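Thioesterase (PDB 3QMW) probably acts as a thioesterase of the alpha/beta hydrolase fold in prodiginine biosynthesis, hydrolysing thioester bonds. Local coordinates at residues V34-A39 / A108-E113; G133-A136 / G141-A144. All blocks are in the same frame, centred on the assembly; numbering follows the deposited sequence.

Interaction 1. Residues V34-A39 / A108-E113; sequences VCFPYA and ALLAYE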
ATOM      1  N   VAL D  34     -15.082  -5.166  -4.454  1.00 46.11           N
ATOM      2  CA  VAL D  34     -15.586  -6.263  -5.261  1.00 44.87           C
ATOM      3  C   VAL D  34     -14.631  -6.496  -6.430  1.00 44.12           C
ATOM      4  O   VAL D  34     -14.515  -5.670  -7.339  1.00 43.29           O
ATOM      5  CB  VAL D  34     -17.017  -5.943  -5.759  1.00 44.93           C
ATOM      6  CG1 VAL D  34     -17.569  -7.064  -6.609  1.00 44.27           C
ATOM      7  CG2 VAL D  34     -17.939  -5.671  -4.562  1.00 45.04           C
ATOM      8  N   CYS D  35     -13.963  -7.645  -6.397  1.00 43.29           N
ATOM      9  CA  CYS D  35     -12.822  -7.902  -7.253  1.00 42.62           C
ATOM     10  C   CYS D  35     -13.108  -8.963  -8.315  1.00 42.14           C
ATOM     11  O   CYS D  35     -13.563 -10.055  -7.996  1.00 41.74           O
ATOM     12  CB  CYS D  35     -11.649  -8.350  -6.382  1.00 42.97           C
ATOM     13  SG  CYS D  35     -11.251  -7.261  -4.974  1.00 42.44           S
ATOM     14  N   PHE D  36     -12.808  -8.637  -9.574  1.00 41.83           N
ATOM     15  CA  PHE D  36     -13.072  -9.513 -10.708  1.00 41.45           C
ATOM     16  C   PHE D  36     -11.791 -10.041 -11.325  1.00 41.34           C
ATOM     17  O   PHE D  36     -10.892  -9.256 -11.643  1.00 41.31           O
ATOM     18  CB  PHE D  36     -13.870  -8.767 -11.761  1.00 41.64           C
ATOM     19  CG  PHE D  36     -15.246  -8.418 -11.310  1.00 41.99           C
ATOM     20  CD1 PHE D  36     -15.606  -7.097 -11.091  1.00 41.76           C
ATOM     21  CD2 PHE D  36     -16.179  -9.426 -11.066  1.00 42.73           C
ATOM     22  CE1 PHE D  36     -16.882  -6.775 -10.653  1.00 42.85           C
ATOM     23  CE2 PHE D  36     -17.469  -9.115 -10.632  1.00 43.49           C
ATOM     24  CZ  PHE D  36     -17.824  -7.788 -10.424  1.00 42.96           C
ATOM     25  N   PRO D  37     -11.700 -11.376 -11.506  1.00 41.20           N
ATOM     26  CA  PRO D  37     -10.470 -11.960 -12.020  1.00 40.98           C
ATOM     27  C   PRO D  37     -10.305 -11.834 -13.516  1.00 40.77           C
ATOM     28  O   PRO D  37     -11.177 -11.326 -14.211  1.00 40.59           O
ATOM     29  CB  PRO D  37     -10.590 -13.446 -11.639  1.00 41.13           C
ATOM     30  CG  PRO D  37     -11.716 -13.526 -10.673  1.00 41.50           C
ATOM     31  CD  PRO D  37     -12.635 -12.429 -11.074  1.00 41.42           C
ATOM     32  N   TYR D  38      -9.166 -12.299 -13.995  1.00 40.98           N
ATOM     33  CA  TYR D  38      -8.875 -12.259 -15.411  1.00 41.21           C
ATOM     34  C   TYR D  38      -9.511 -13.472 -16.060  1.00 41.56           C
ATOM     35  O   TYR D  38     -10.045 -14.360 -15.367  1.00 41.65           O
ATOM     36  CB  TYR D  38      -7.361 -12.210 -15.680  1.00 41.17           C
ATOM     37  CG  TYR D  38      -6.529 -13.135 -14.824  1.00 41.34           C
ATOM     38  CD1 TYR D  38      -5.815 -12.649 -13.729  1.00 42.39           C
ATOM     39  CD2 TYR D  38      -6.446 -14.488 -15.105  1.00 40.58           C
ATOM     40  CE1 TYR D  38      -5.040 -13.499 -12.930  1.00 41.88           C
ATOM     41  CE2 TYR D  38      -5.686 -15.339 -14.317  1.00 41.25           C
ATOM     42  CZ  TYR D  38      -4.986 -14.838 -13.226  1.00 41.46           C
ATOM     43  OH  TYR D  38      -4.239 -15.677 -12.435  1.00 41.45           O
ATOM     44  N   ALA D  39      -9.461 -13.486 -17.391  1.00 41.55           N
ATOM     45  CA  ALA D  39      -9.936 -14.604 -18.189  1.00 41.26           C
ATOM     46  C   ALA D  39      -9.256 -15.867 -17.742  1.00 41.08           C
ATOM     47  O   ALA D  39      -8.036 -15.958 -17.802  1.00 41.35           O
ATOM     48  CB  ALA D  39      -9.644 -14.372 -19.658  1.00 41.35           C
ATOM     49  N   ALA D 108     -11.828  -6.232 -15.774  1.00 41.52           N
ATOM     50  CA  ALA D 108     -12.019  -4.796 -15.991  1.00 41.98           C
ATOM     51  C   ALA D 108     -13.250  -4.533 -16.853  1.00 42.51           C
ATOM     52  O   ALA D 108     -14.148  -3.771 -16.471  1.00 42.93           O
ATOM     53  CB  ALA D 108     -10.807  -4.209 -16.669  1.00 42.01           C
ATOM     54  N   LEU D 109     -13.273  -5.163 -18.024  1.00 42.85           N
ATOM     55  CA  LEU D 109     -14.410  -5.071 -18.940  1.00 43.10           C
ATOM     56  C   LEU D 109     -15.682  -5.472 -18.210  1.00 42.94           C
ATOM     57  O   LEU D 109     -16.690  -4.783 -18.304  1.00 42.63           O
ATOM     58  CB  LEU D 109     -14.179  -5.949 -20.190  1.00 43.21           C
ATOM     59  CG  LEU D 109     -15.191  -5.854 -21.352  1.00 43.55           C
ATOM     60  CD1 LEU D 109     -15.646  -4.425 -21.623  1.00 43.10           C
ATOM     61  CD2 LEU D 109     -14.624  -6.472 -22.612  1.00 42.46           C
ATOM     62  N   LEU D 110     -15.601  -6.561 -17.443  1.00 43.30           N
ATOM     63  CA  LEU D 110     -16.741  -7.072 -16.674  1.00 43.28           C
ATOM     64  C   LEU D 110     -17.149  -6.109 -15.573  1.00 43.69           C
ATOM     65  O   LEU D 110     -18.338  -5.929 -15.334  1.00 43.70           O
ATOM     66  CB  LEU D 110     -16.432  -8.457 -16.094  1.00 43.03           C
ATOM     67  CG  LEU D 110     -17.341  -9.019 -14.986  1.00 42.75           C
ATOM     68  CD1 LEU D 110     -18.833  -8.809 -15.238  1.00 42.62           C
ATOM     69  CD2 LEU D 110     -17.040 -10.488 -14.814  1.00 42.20           C
ATOM     70  N   ALA D 111     -16.162  -5.500 -14.915  1.00 44.36           N
ATOM     71  CA  ALA D 111     -16.406  -4.502 -13.867  1.00 45.11           C
ATOM     72  C   ALA D 111     -17.255  -3.330 -14.379  1.00 45.94           C
ATOM     73  O   ALA D 111     -18.282  -2.971 -13.786  1.00 45.77           O
ATOM     74  CB  ALA D 111     -15.082  -3.982 -13.338  1.00 45.01           C
ATOM     75  N   TYR D 112     -16.805  -2.752 -15.490  1.00 46.87           N
ATOM     76  CA  TYR D 112     -17.489  -1.646 -16.157  1.00 47.71           C
ATOM     77  C   TYR D 112     -18.945  -2.001 -16.480  1.00 48.30           C
ATOM     78  O   TYR D 112     -19.870  -1.268 -16.121  1.00 48.15           O
ATOM     79  CB  TYR D 112     -16.697  -1.273 -17.421  1.00 47.77           C
ATOM     80  CG  TYR D 112     -17.390  -0.354 -18.400  1.00 48.87           C
ATOM     81  CD1 TYR D 112     -17.908   0.875 -17.998  1.00 50.13           C
ATOM     82  CD2 TYR D 112     -17.497  -0.703 -19.746  1.00 49.40           C
ATOM     83  CE1 TYR D 112     -18.534   1.725 -18.911  1.00 50.48           C
ATOM     84  CE2 TYR D 112     -18.115   0.131 -20.656  1.00 50.16           C
ATOM     85  CZ  TYR D 112     -18.629   1.343 -20.235  1.00 50.56           C
ATOM     86  OH  TYR D 112     -19.247   2.162 -21.147  1.00 51.68           O
ATOM     87  N   GLU D 113     -19.140  -3.146 -17.128  1.00 49.06           N
ATOM     88  CA  GLU D 113     -20.479  -3.608 -17.486  1.00 49.50           C
ATOM     89  C   GLU D 113     -21.407  -3.793 -16.292  1.00 49.76           C
ATOM     90  O   GLU D 113     -22.558  -3.379 -16.354  1.00 50.13           O
ATOM     91  CB  GLU D 113     -20.396  -4.896 -18.282  1.00 49.52           C
ATOM     92  CG  GLU D 113     -19.882  -4.675 -19.692  1.00 50.33           C
ATOM     93  CD  GLU D 113     -20.916  -4.051 -20.605  1.00 51.46           C
ATOM     94  OE1 GLU D 113     -22.111  -4.432 -20.527  1.00 53.01           O
ATOM     95  OE2 GLU D 113     -20.525  -3.182 -21.413  1.00 52.24           O
TER

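Interaction 2. Residues G133-A136 / G141-A144; sequences GSRA and GDRA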
ATOM      1  N   GLY D 133      -4.664  -3.653 -16.546  1.00 46.39           N
ATOM      2  CA  GLY D 133      -4.381  -4.461 -17.724  1.00 46.97           C
ATOM      3  C   GLY D 133      -5.539  -4.616 -18.694  1.00 47.58           C
ATOM      4  O   GLY D 133      -5.691  -5.666 -19.310  1.00 47.66           O
ATOM      5  N   SER D 134      -6.356  -3.579 -18.842  1.00 48.54           N
ATOM      6  CA  SER D 134      -7.510  -3.636 -19.747  1.00 49.33           C
ATOM      7  C   SER D 134      -7.602  -2.405 -20.643  1.00 49.74           C
ATOM      8  O   SER D 134      -7.537  -1.273 -20.168  1.00 49.61           O
ATOM      9  CB  SER D 134      -8.805  -3.783 -18.943  1.00 49.41           C
ATOM     10  OG  SER D 134      -9.937  -3.798 -19.795  1.00 49.69           O
ATOM     11  N   ARG D 135      -7.743  -2.642 -21.943  1.00 50.66           N
ATOM     12  CA  ARG D 135      -8.050  -1.579 -22.913  1.00 51.29           C
ATOM     13  C   ARG D 135      -9.452  -1.019 -22.680  1.00 51.40           C
ATOM     14  O   ARG D 135     -10.272  -1.631 -21.989  1.00 51.18           O
ATOM     15  CB  ARG D 135      -7.975  -2.130 -24.335  1.00 51.66           C
ATOM     16  CG  ARG D 135      -8.999  -3.252 -24.603  1.00 52.99           C
ATOM     17  CD  ARG D 135      -8.888  -3.846 -25.980  1.00 54.40           C
ATOM     18  NE  ARG D 135      -7.528  -4.257 -26.295  1.00 55.92           N
ATOM     19  CZ  ARG D 135      -7.186  -4.889 -27.414  1.00 58.23           C
ATOM     20  NH1 ARG D 135      -8.107  -5.211 -28.325  1.00 58.98           N
ATOM     21  NH2 ARG D 135      -5.914  -5.212 -27.621  1.00 58.77           N
ATOM     22  N   ALA D 136      -9.729   0.135 -23.271  1.00 51.74           N
ATOM     23  CA  ALA D 136     -11.059   0.725 -23.186  1.00 52.30           C
ATOM     24  C   ALA D 136     -12.100  -0.177 -23.876  1.00 52.85           C
ATOM     25  O   ALA D 136     -11.791  -0.802 -24.893  1.00 52.73           O
ATOM     26  CB  ALA D 136     -11.055   2.099 -23.816  1.00 52.36           C
ATOM     27  N   GLY D 141     -12.976  -6.550 -29.215  1.00 65.90           N
ATOM     28  CA  GLY D 141     -13.616  -7.304 -30.304  1.00 66.58           C
ATOM     29  C   GLY D 141     -12.667  -7.898 -31.345  1.00 67.34           C
ATOM     30  O   GLY D 141     -12.926  -8.982 -31.874  1.00 67.82           O
ATOM     31  N   ASP D 142     -11.569  -7.204 -31.638  1.00 67.99           N
ATOM     32  CA  ASP D 142     -10.698  -7.565 -32.772  1.00 68.61           C
ATOM     33  C   ASP D 142      -9.917  -8.878 -32.622  1.00 68.79           C
ATOM     34  O   ASP D 142      -9.507  -9.470 -33.627  1.00 68.90           O
ATOM     35  CB  ASP D 142      -9.725  -6.414 -33.117  1.00 68.78           C
ATOM     36  CG  ASP D 142      -8.610  -6.235 -32.086  1.00 69.93           C
ATOM     37  OD1 ASP D 142      -8.854  -6.457 -30.877  1.00 71.24           O
ATOM     38  OD2 ASP D 142      -7.489  -5.844 -32.491  1.00 70.99           O
ATOM     39  N   ARG D 143      -9.703  -9.324 -31.385  1.00 68.94           N
ATOM     40  CA  ARG D 143      -8.949 -10.558 -31.135  1.00 68.78           C
ATOM     41  C   ARG D 143      -9.903 -11.738 -31.066  1.00 68.64           C
ATOM     42  O   ARG D 143     -11.034 -11.602 -30.606  1.00 68.50           O
ATOM     43  CB  ARG D 143      -8.151 -10.453 -29.835  1.00 68.94           C
ATOM     44  CG  ARG D 143      -7.140  -9.305 -29.808  1.00 68.68           C
ATOM     45  CD  ARG D 143      -6.649  -9.043 -28.397  1.00 67.87           C
ATOM     46  NE  ARG D 143      -5.970 -10.216 -27.849  1.00 67.39           N
ATOM     47  CZ  ARG D 143      -4.715 -10.573 -28.120  1.00 66.85           C
ATOM     48  NH1 ARG D 143      -3.960  -9.850 -28.941  1.00 66.50           N
ATOM     49  NH2 ARG D 143      -4.209 -11.669 -27.564  1.00 66.99           N
ATOM     50  N   ALA D 144      -9.439 -12.889 -31.540  1.00 68.66           N
ATOM     51  CA  ALA D 144     -10.236 -14.120 -31.557  1.00 68.53           C
ATOM     52  C   ALA D 144      -9.361 -15.288 -31.108  1.00 68.32           C
ATOM     53  O   ALA D 144      -9.146 -16.243 -31.862  1.00 68.51           O
ATOM     54  CB  ALA D 144     -10.793 -14.370 -32.954  1.00 68.51           C
TER

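Interaction 1. Residues V34-A39 / A108-E113
Tyr112 N donates a 3.0 Å hydrogen bond to Ala108 O, and the helical turn so closed carries Leu110 and Ala111 against the ring of Phe36. This is strand-to-helix packing in an alpha/beta hydrolase fold. Phe36 ends strand 31-36, which lies between strands 57-61 and 99-104 in the parallel sheet. Leu110 and Ala111 lie on helix 106-120, which follows the probable nucleophile elbow. The contact between the two segments is wholly apolar, and its three touching residues are all buried.

The Phe36 ring rests against the helix, and its two ortho carbons touch different neighbours. Phe36 CD2 meets the methyl Leu110 CD2 at 4.0 Å. The branch point Leu110 CG sits over one face of the ring, shifted toward the rim, at 4.1 Å from Phe36 CD2. The two side chains cross at about a right angle. Leu110 CG stands anti to its own backbone nitrogen (chi1 165°), which places it over the ring near its rim. On the other ortho side, Phe36 CD1 reaches Ala111 CB at 3.9 Å. This methyl approaches the ring obliquely.

With CG anti to the carbonyl carbon and beside the backbone N (chi1 -67°), the ring of Phe36 reaches from the strand to the helix. The backbone of Phe36 is hydrogen-bonded to Phe102 of the adjacent parallel strand 99-104. Val86 of helix 79-91 packs on Phe36, and Met79 at the start of that helix packs on Leu110. Ala111 also touches Leu129 of strand 129-132. The ring also comes close to the helix backbone: Phe36 CD1 is 3.9 Å and Phe36 CE1 4.0 Å from Ala111 CA.

Interaction 2. Residues G133-A136 / G141-A144
The guanidinium of Arg135 meets Asp142 OD1 at its edge, almost exactly in its own plane, while Arg143 CD approaches the same group obliquely. The contact folds the loop after strand 129-132 of the alpha/beta hydrolase sheet back on itself. Both segments belong to that loop and have no regular secondary structure.

The bond is a salt bridge, Arg135 NH1 to Asp142 OD1 at 2.9 Å. It is bent, with an N-H...O angle of 135°. The nitrogen meets OD1 on the syn side of the carboxylate but lies 25° out of the carboxylate plane. Arg135 NH1 also donates to Leu139 O, so two oxygens of the same loop grip one nitrogen. This probably helps limit how the guanidinium turns. The two charges probably steady each other, although Asp142 is exposed and Arg135 buried.

The Arg135 chain bends at chi3 (52°), which helps set its guanidinium beside the second segment. Arg143 crosses Arg135 at a slant and touches it through the methylene CD, not through its charged group. Its own guanidinium stands nearly perpendicular to that of Arg135. The like-charged atoms Arg135 NH2 and Arg143 NE remain 5.0 Å apart. Nearer is the methylene carbon Arg143 CD, 4.0 Å from Arg135 NH2.

Interaction 1 lies in the core, about 4 Å from the centre of the chain. Interaction 2 lies farther out, about 14 Å from it. Their centres are about 13 Å apart. They meet where helix 106-120 passes the loop after strand 129-132: Leu109 N is 4.0 Å from Ser134 OG, and Ala108 packs on Ser134. Both lie near the probable Ser105-His239-Asp211 triad, in different ways. Phe36 touches the presumed nucleophile elbow, whereas Arg143 is near the triad residues without touching them. A PEG molecule is bound in the active site.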